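Local coordinates for putative sulfatase yidJ (Bacteroides fragilis, PDB 2QZU), which probably hydrolyses sulfate esters as a metal-dependent arylsulfatase of the sulfatase family, within the alkaline phosphatase clan, at residues R114-Y125 / Y362-F371. Numbering follows the deposited sequence.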
ATOM      1  N   ARG A 114      23.460  12.246  27.173  1.00 11.39           N
ATOM      2  CA  ARG A 114      24.819  11.776  26.927  1.00  9.24           C
ATOM      3  C   ARG A 114      24.713  10.369  26.342  1.00  8.73           C
ATOM      4  O   ARG A 114      24.561   9.389  27.075  1.00  6.06           O
ATOM      5  CB  ARG A 114      25.601  11.744  28.242  1.00 11.78           C
ATOM      6  CG  ARG A 114      27.028  11.240  28.128  1.00 18.27           C
ATOM      7  CD  ARG A 114      27.922  12.243  27.442  1.00 22.48           C
ATOM      8  NE  ARG A 114      29.322  11.819  27.443  1.00 21.93           N
ATOM      9  CZ  ARG A 114      30.286  12.466  26.798  1.00 17.67           C
ATOM     10  NH1 ARG A 114      29.993  13.559  26.107  1.00  9.01           N
ATOM     11  NH2 ARG A 114      31.534  12.020  26.832  1.00 16.07           N
ATOM     12  N   CYS A 115      24.787  10.274  25.021  1.00  7.97           N
ATOM     13  CA  CYS A 115      24.677   8.985  24.342  1.00 10.38           C
ATOM     14  C   CYS A 115      26.033   8.327  24.113  1.00  4.80           C
ATOM     15  O   CYS A 115      27.064   8.996  24.158  1.00  8.53           O
ATOM     16  CB  CYS A 115      23.943   9.175  23.015  1.00  6.14           C
ATOM     17  SG  CYS A 115      22.278   9.856  23.248  1.00 11.05           S
ATOM     18  N   TRP A 116      26.040   7.020  23.854  1.00  5.64           N
ATOM     19  CA  TRP A 116      27.310   6.329  23.643  1.00  7.71           C
ATOM     20  C   TRP A 116      28.084   6.890  22.461  1.00  6.92           C
ATOM     21  O   TRP A 116      29.314   6.825  22.438  1.00  6.17           O
ATOM     22  CB  TRP A 116      27.120   4.813  23.466  1.00  5.02           C
ATOM     23  CG  TRP A 116      26.208   4.396  22.345  1.00  2.07           C
ATOM     24  CD1 TRP A 116      24.864   4.163  22.427  1.00  6.66           C
ATOM     25  CD2 TRP A 116      26.578   4.138  20.985  1.00  6.38           C
ATOM     26  NE1 TRP A 116      24.376   3.770  21.205  1.00 10.24           N
ATOM     27  CE2 TRP A 116      25.406   3.746  20.300  1.00  9.04           C
ATOM     28  CE3 TRP A 116      27.787   4.199  20.277  1.00  4.93           C
ATOM     29  CZ2 TRP A 116      25.405   3.414  18.939  1.00 12.21           C
ATOM     30  CZ3 TRP A 116      27.787   3.867  18.917  1.00  8.50           C
ATOM     31  CH2 TRP A 116      26.600   3.482  18.266  1.00  5.43           C
ATOM     32  N   SER A 117      27.368   7.440  21.485  1.00  6.16           N
ATOM     33  CA  SER A 117      28.021   8.013  20.319  1.00  6.35           C
ATOM     34  C   SER A 117      28.778   9.281  20.718  1.00  7.54           C
ATOM     35  O   SER A 117      29.827   9.584  20.151  1.00  6.74           O
ATOM     36  CB  SER A 117      26.995   8.309  19.220  1.00  6.12           C
ATOM     37  OG  SER A 117      25.935   9.119  19.697  1.00  7.57           O
ATOM     38  N   ASP A 118      28.251  10.008  21.703  1.00  4.78           N
ATOM     39  CA  ASP A 118      28.906  11.230  22.191  1.00  6.32           C
ATOM     40  C   ASP A 118      30.209  10.836  22.874  1.00  5.68           C
ATOM     41  O   ASP A 118      31.221  11.531  22.766  1.00  6.48           O
ATOM     42  CB  ASP A 118      28.027  11.961  23.215  1.00  5.08           C
ATOM     43  CG  ASP A 118      26.788  12.587  22.596  1.00  9.64           C
ATOM     44  OD1 ASP A 118      26.934  13.424  21.679  1.00 11.64           O
ATOM     45  OD2 ASP A 118      25.667  12.249  23.040  1.00  6.79           O
ATOM     46  N   VAL A 119      30.164   9.722  23.595  1.00  5.28           N
ATOM     47  CA  VAL A 119      31.331   9.212  24.302  1.00  6.06           C
ATOM     48  C   VAL A 119      32.431   8.819  23.308  1.00  3.16           C
ATOM     49  O   VAL A 119      33.579   9.249  23.442  1.00  8.48           O
ATOM     50  CB  VAL A 119      30.958   7.992  25.175  1.00  5.94           C
ATOM     51  CG1 VAL A 119      32.214   7.351  25.754  1.00  5.69           C
ATOM     52  CG2 VAL A 119      30.022   8.427  26.300  1.00  5.14           C
ATOM     53  N   LEU A 120      32.082   8.014  22.310  1.00  8.80           N
ATOM     54  CA  LEU A 120      33.069   7.589  21.323  1.00  6.27           C
ATOM     55  C   LEU A 120      33.639   8.767  20.542  1.00  3.89           C
ATOM     56  O   LEU A 120      34.823   8.774  20.200  1.00  7.09           O
ATOM     57  CB  LEU A 120      32.465   6.554  20.371  1.00  7.13           C
ATOM     58  CG  LEU A 120      32.153   5.204  21.018  1.00  6.14           C
ATOM     59  CD1 LEU A 120      31.550   4.268  19.981  1.00  3.01           C
ATOM     60  CD2 LEU A 120      33.430   4.599  21.597  1.00  8.68           C
ATOM     61  N   LYS A 121      32.802   9.766  20.263  1.00  5.89           N
ATOM     62  CA  LYS A 121      33.280  10.940  19.547  1.00  5.52           C
ATOM     63  C   LYS A 121      34.327  11.629  20.418  1.00 11.82           C
ATOM     64  O   LYS A 121      35.365  12.073  19.925  1.00 11.17           O
ATOM     65  CB  LYS A 121      32.146  11.927  19.269  1.00  8.62           C
ATOM     66  CG  LYS A 121      32.600  13.108  18.413  1.00 13.99           C
ATOM     67  CD  LYS A 121      31.621  14.262  18.472  1.00 18.38           C
ATOM     68  CE  LYS A 121      31.891  15.261  17.357  1.00 37.25           C
ATOM     69  NZ  LYS A 121      33.295  15.755  17.371  1.00 33.85           N
ATOM     70  N   ASP A 122      34.049  11.724  21.714  1.00  8.21           N
ATOM     71  CA  ASP A 122      34.987  12.358  22.633  1.00  8.53           C
ATOM     72  C   ASP A 122      36.278  11.557  22.762  1.00 12.69           C
ATOM     73  O   ASP A 122      37.330  12.114  23.076  1.00 13.01           O
ATOM     74  CB  ASP A 122      34.357  12.544  24.018  1.00 10.93           C
ATOM     75  CG  ASP A 122      33.348  13.680  24.052  1.00 23.08           C
ATOM     76  OD1 ASP A 122      33.499  14.632  23.258  1.00 36.75           O
ATOM     77  OD2 ASP A 122      32.416  13.633  24.883  1.00 27.58           O
ATOM     78  N   GLN A 123      36.202  10.253  22.517  1.00  7.97           N
ATOM     79  CA  GLN A 123      37.390   9.420  22.610  1.00 10.46           C
ATOM     80  C   GLN A 123      38.184   9.385  21.304  1.00 10.07           C
ATOM     81  O   GLN A 123      39.060   8.540  21.132  1.00 12.25           O
ATOM     82  CB  GLN A 123      37.024   7.999  23.046  1.00  9.00           C
ATOM     83  CG  GLN A 123      36.348   7.924  24.412  1.00 16.39           C
ATOM     84  CD  GLN A 123      37.119   8.651  25.503  1.00 14.26           C
ATOM     85  OE1 GLN A 123      38.318   8.448  25.674  1.00  8.68           O
ATOM     86  NE2 GLN A 123      36.424   9.498  26.254  1.00 17.00           N
ATOM     87  N   GLY A 124      37.864  10.296  20.387  1.00  7.25           N
ATOM     88  CA  GLY A 124      38.597  10.381  19.132  1.00  8.17           C
ATOM     89  C   GLY A 124      38.174   9.488  17.978  1.00  9.24           C
ATOM     90  O   GLY A 124      38.913   9.350  17.001  1.00  9.82           O
ATOM     91  N   TYR A 125      36.991   8.893  18.076  1.00  8.78           N
ATOM     92  CA  TYR A 125      36.498   8.013  17.021  1.00  7.11           C
ATOM     93  C   TYR A 125      35.907   8.776  15.848  1.00  9.08           C
ATOM     94  O   TYR A 125      35.315   9.840  16.023  1.00  7.35           O
ATOM     95  CB  TYR A 125      35.418   7.075  17.570  1.00  4.00           C
ATOM     96  CG  TYR A 125      35.935   5.822  18.221  1.00  4.27           C
ATOM     97  CD1 TYR A 125      36.816   5.881  19.299  1.00  7.43           C
ATOM     98  CD2 TYR A 125      35.529   4.570  17.768  1.00  4.22           C
ATOM     99  CE1 TYR A 125      37.282   4.717  19.911  1.00 12.08           C
ATOM    100  CE2 TYR A 125      35.986   3.402  18.369  1.00  8.54           C
ATOM    101  CZ  TYR A 125      36.862   3.482  19.438  1.00  7.37           C
ATOM    102  OH  TYR A 125      37.314   2.323  20.021  1.00 10.57           O
ATOM    103  N   TYR A 362      24.684  -0.186  25.091  1.00  7.36           N
ATOM    104  CA  TYR A 362      25.422   1.033  25.439  1.00  7.04           C
ATOM    105  C   TYR A 362      26.538   0.692  26.448  1.00  7.83           C
ATOM    106  O   TYR A 362      27.723   0.780  26.116  1.00 11.98           O
ATOM    107  CB  TYR A 362      24.446   2.079  26.011  1.00 10.09           C
ATOM    108  CG  TYR A 362      24.992   3.467  26.314  1.00  4.74           C
ATOM    109  CD1 TYR A 362      26.213   3.648  26.969  1.00  4.79           C
ATOM    110  CD2 TYR A 362      24.217   4.599  26.052  1.00  9.40           C
ATOM    111  CE1 TYR A 362      26.641   4.921  27.359  1.00  7.97           C
ATOM    112  CE2 TYR A 362      24.630   5.865  26.439  1.00  7.59           C
ATOM    113  CZ  TYR A 362      25.840   6.026  27.091  1.00 10.75           C
ATOM    114  OH  TYR A 362      26.238   7.285  27.473  1.00  9.67           O
ATOM    115  N   PRO A 363      26.182   0.274  27.680  1.00  5.19           N
ATOM    116  CA  PRO A 363      27.269  -0.043  28.616  1.00  4.94           C
ATOM    117  C   PRO A 363      28.100  -1.265  28.214  1.00  9.69           C
ATOM    118  O   PRO A 363      29.317  -1.285  28.407  1.00 10.09           O
ATOM    119  CB  PRO A 363      26.538  -0.249  29.940  1.00  9.50           C
ATOM    120  CG  PRO A 363      25.232  -0.830  29.505  1.00 10.01           C
ATOM    121  CD  PRO A 363      24.867   0.029  28.304  1.00  7.79           C
ATOM    122  N   THR A 364      27.444  -2.274  27.652  1.00  5.79           N
ATOM    123  CA  THR A 364      28.135  -3.494  27.241  1.00  6.16           C
ATOM    124  C   THR A 364      29.228  -3.238  26.205  1.00  8.95           C
ATOM    125  O   THR A 364      30.373  -3.648  26.395  1.00  7.53           O
ATOM    126  CB  THR A 364      27.130  -4.536  26.694  1.00  8.59           C
ATOM    127  OG1 THR A 364      26.163  -4.837  27.710  1.00  7.41           O
ATOM    128  CG2 THR A 364      27.847  -5.827  26.294  1.00  7.41           C
ATOM    129  N   LEU A 365      28.887  -2.553  25.114  1.00  6.26           N
ATOM    130  CA  LEU A 365      29.875  -2.276  24.073  1.00  7.96           C
ATOM    131  C   LEU A 365      30.977  -1.339  24.564  1.00 10.19           C
ATOM    132  O   LEU A 365      32.158  -1.582  24.327  1.00  9.92           O
ATOM    133  CB  LEU A 365      29.195  -1.680  22.836  1.00  6.43           C
ATOM    134  CG  LEU A 365      28.305  -2.643  22.035  1.00  6.53           C
ATOM    135  CD1 LEU A 365      27.497  -1.868  21.000  1.00  5.35           C
ATOM    136  CD2 LEU A 365      29.175  -3.696  21.354  1.00 10.42           C
ATOM    137  N   LEU A 366      30.594  -0.274  25.259  1.00  6.52           N
ATOM    138  CA  LEU A 366      31.581   0.677  25.759  1.00  9.89           C
ATOM    139  C   LEU A 366      32.626   0.005  26.649  1.00  9.92           C
ATOM    140  O   LEU A 366      33.817   0.284  26.523  1.00  9.01           O
ATOM    141  CB  LEU A 366      30.885   1.806  26.522  1.00  8.97           C
ATOM    142  CG  LEU A 366      30.943   3.213  25.913  1.00 18.26           C
ATOM    143  CD1 LEU A 366      30.837   3.156  24.403  1.00 11.44           C
ATOM    144  CD2 LEU A 366      29.829   4.064  26.511  1.00 11.01           C
ATOM    145  N   SER A 367      32.184  -0.869  27.550  1.00  5.64           N
ATOM    146  CA  SER A 367      33.120  -1.568  28.430  1.00  5.05           C
ATOM    147  C   SER A 367      33.981  -2.530  27.608  1.00  8.44           C
ATOM    148  O   SER A 367      35.185  -2.633  27.831  1.00  8.80           O
ATOM    149  CB  SER A 367      32.371  -2.339  29.527  1.00  6.63           C
ATOM    150  OG  SER A 367      31.826  -1.456  30.496  1.00  9.57           O
HETATM  151  N   MSE A 368      33.366  -3.230  26.658  1.00  5.44           N
HETATM  152  CA  MSE A 368      34.110  -4.160  25.811  1.00  5.07           C
HETATM  153  C   MSE A 368      35.186  -3.417  25.023  1.00  9.12           C
HETATM  154  O   MSE A 368      36.261  -3.955  24.758  1.00 10.33           O
HETATM  155  CB  MSE A 368      33.177  -4.860  24.814  1.00  5.09           C
HETATM  156  CG  MSE A 368      32.264  -5.917  25.405  1.00  7.54           C
HETATM  157 SE   MSE A 368      31.021  -6.559  24.053  1.00 24.01          SE
HETATM  158  CE  MSE A 368      32.271  -7.563  22.962  1.00  6.42           C
HETATM  159  N   MSE A 369      34.887  -2.175  24.656  1.00  4.30           N
HETATM  160  CA  MSE A 369      35.801  -1.359  23.865  1.00  7.68           C
HETATM  161  C   MSE A 369      36.917  -0.684  24.650  1.00  7.44           C
HETATM  162  O   MSE A 369      37.809  -0.081  24.055  1.00  9.04           O
HETATM  163  CB  MSE A 369      35.000  -0.312  23.091  1.00  9.19           C
HETATM  164  CG  MSE A 369      34.113  -0.926  22.025  1.00 10.88           C
HETATM  165 SE   MSE A 369      32.806   0.274  21.287  1.00 21.54          SE
HETATM  166  CE  MSE A 369      31.656  -1.066  20.498  1.00 32.60           C
ATOM    167  N   GLY A 370      36.862  -0.789  25.976  1.00  8.37           N
ATOM    168  CA  GLY A 370      37.881  -0.181  26.813  1.00  6.05           C
ATOM    169  C   GLY A 370      37.501   1.173  27.386  1.00  8.90           C
ATOM    170  O   GLY A 370      38.365   1.913  27.861  1.00  6.85           O
ATOM    171  N   PHE A 371      36.211   1.499  27.363  1.00  5.83           N
ATOM    172  CA  PHE A 371      35.751   2.788  27.872  1.00  6.54           C
ATOM    173  C   PHE A 371      34.740   2.663  29.012  1.00  5.94           C
ATOM    174  O   PHE A 371      33.806   3.458  29.118  1.00  9.15           O
ATOM    175  CB  PHE A 371      35.146   3.604  26.724  1.00  9.28           C
ATOM    176  CG  PHE A 371      36.116   3.885  25.604  1.00  9.32           C
ATOM    177  CD1 PHE A 371      37.268   4.629  25.837  1.00  9.75           C
ATOM    178  CD2 PHE A 371      35.892   3.381  24.327  1.00  9.36           C
ATOM    179  CE1 PHE A 371      38.189   4.868  24.812  1.00  6.87           C
ATOM    180  CE2 PHE A 371      36.805   3.613  23.295  1.00  7.25           C
ATOM    181  CZ  PHE A 371      37.956   4.357  23.539  1.00  8.30           C
TER
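Tyr362 makes the one hydrogen bond across this contact: its OH donates to Arg114 O at 2.7 Å, approaching from above the carbonyl plane. The acceptor lies at the phenol's edge, in plane. With CG anti to the backbone N (chi1 -174°), Tyr362 extends across the start of helix 116-122.

Aromatic contacts flank the apolar middle. Trp116 CB stands 3.7 Å from the centroid of the Tyr362 ring and almost on its normal, a CH-pi contact, while the indole edge meets the same ring in an offset edge-to-face pair, planes at 77°. Gln123 CG lies over one face of Phe371, 3.9 Å from the ring centroid. Tyr125 meets Phe371 obliquely, its CE1 3.6 Å from Phe371 CE2; its hydroxyl is hydrogen-bonded to Pro28 O. Schellman motifs at Gly124 and Gly370 (Tyr125 N to Leu120 O, Phe371 N to Leu366 O) set these two rings together.

Between the aromatic groups, Leu366 CD2 reaches Val119 CG1 and Trp116 CB, and Leu366 CD1 reaches Leu120 CD2, each at 4.1 Å. Leu120 CD2 also meets the Phe371 ring, obliquely.

Helices 116-122 and 362-368 run nearly parallel (18°), axes 11.0 Å apart, side by side on one face of the central mixed sheet of the alpha/beta fold shared with alkaline phosphatase. On strand 29-35, Leu365 touches Phe32, and Trp116 and Met369 touch Leu30; Trp116 also meets helix 76-85.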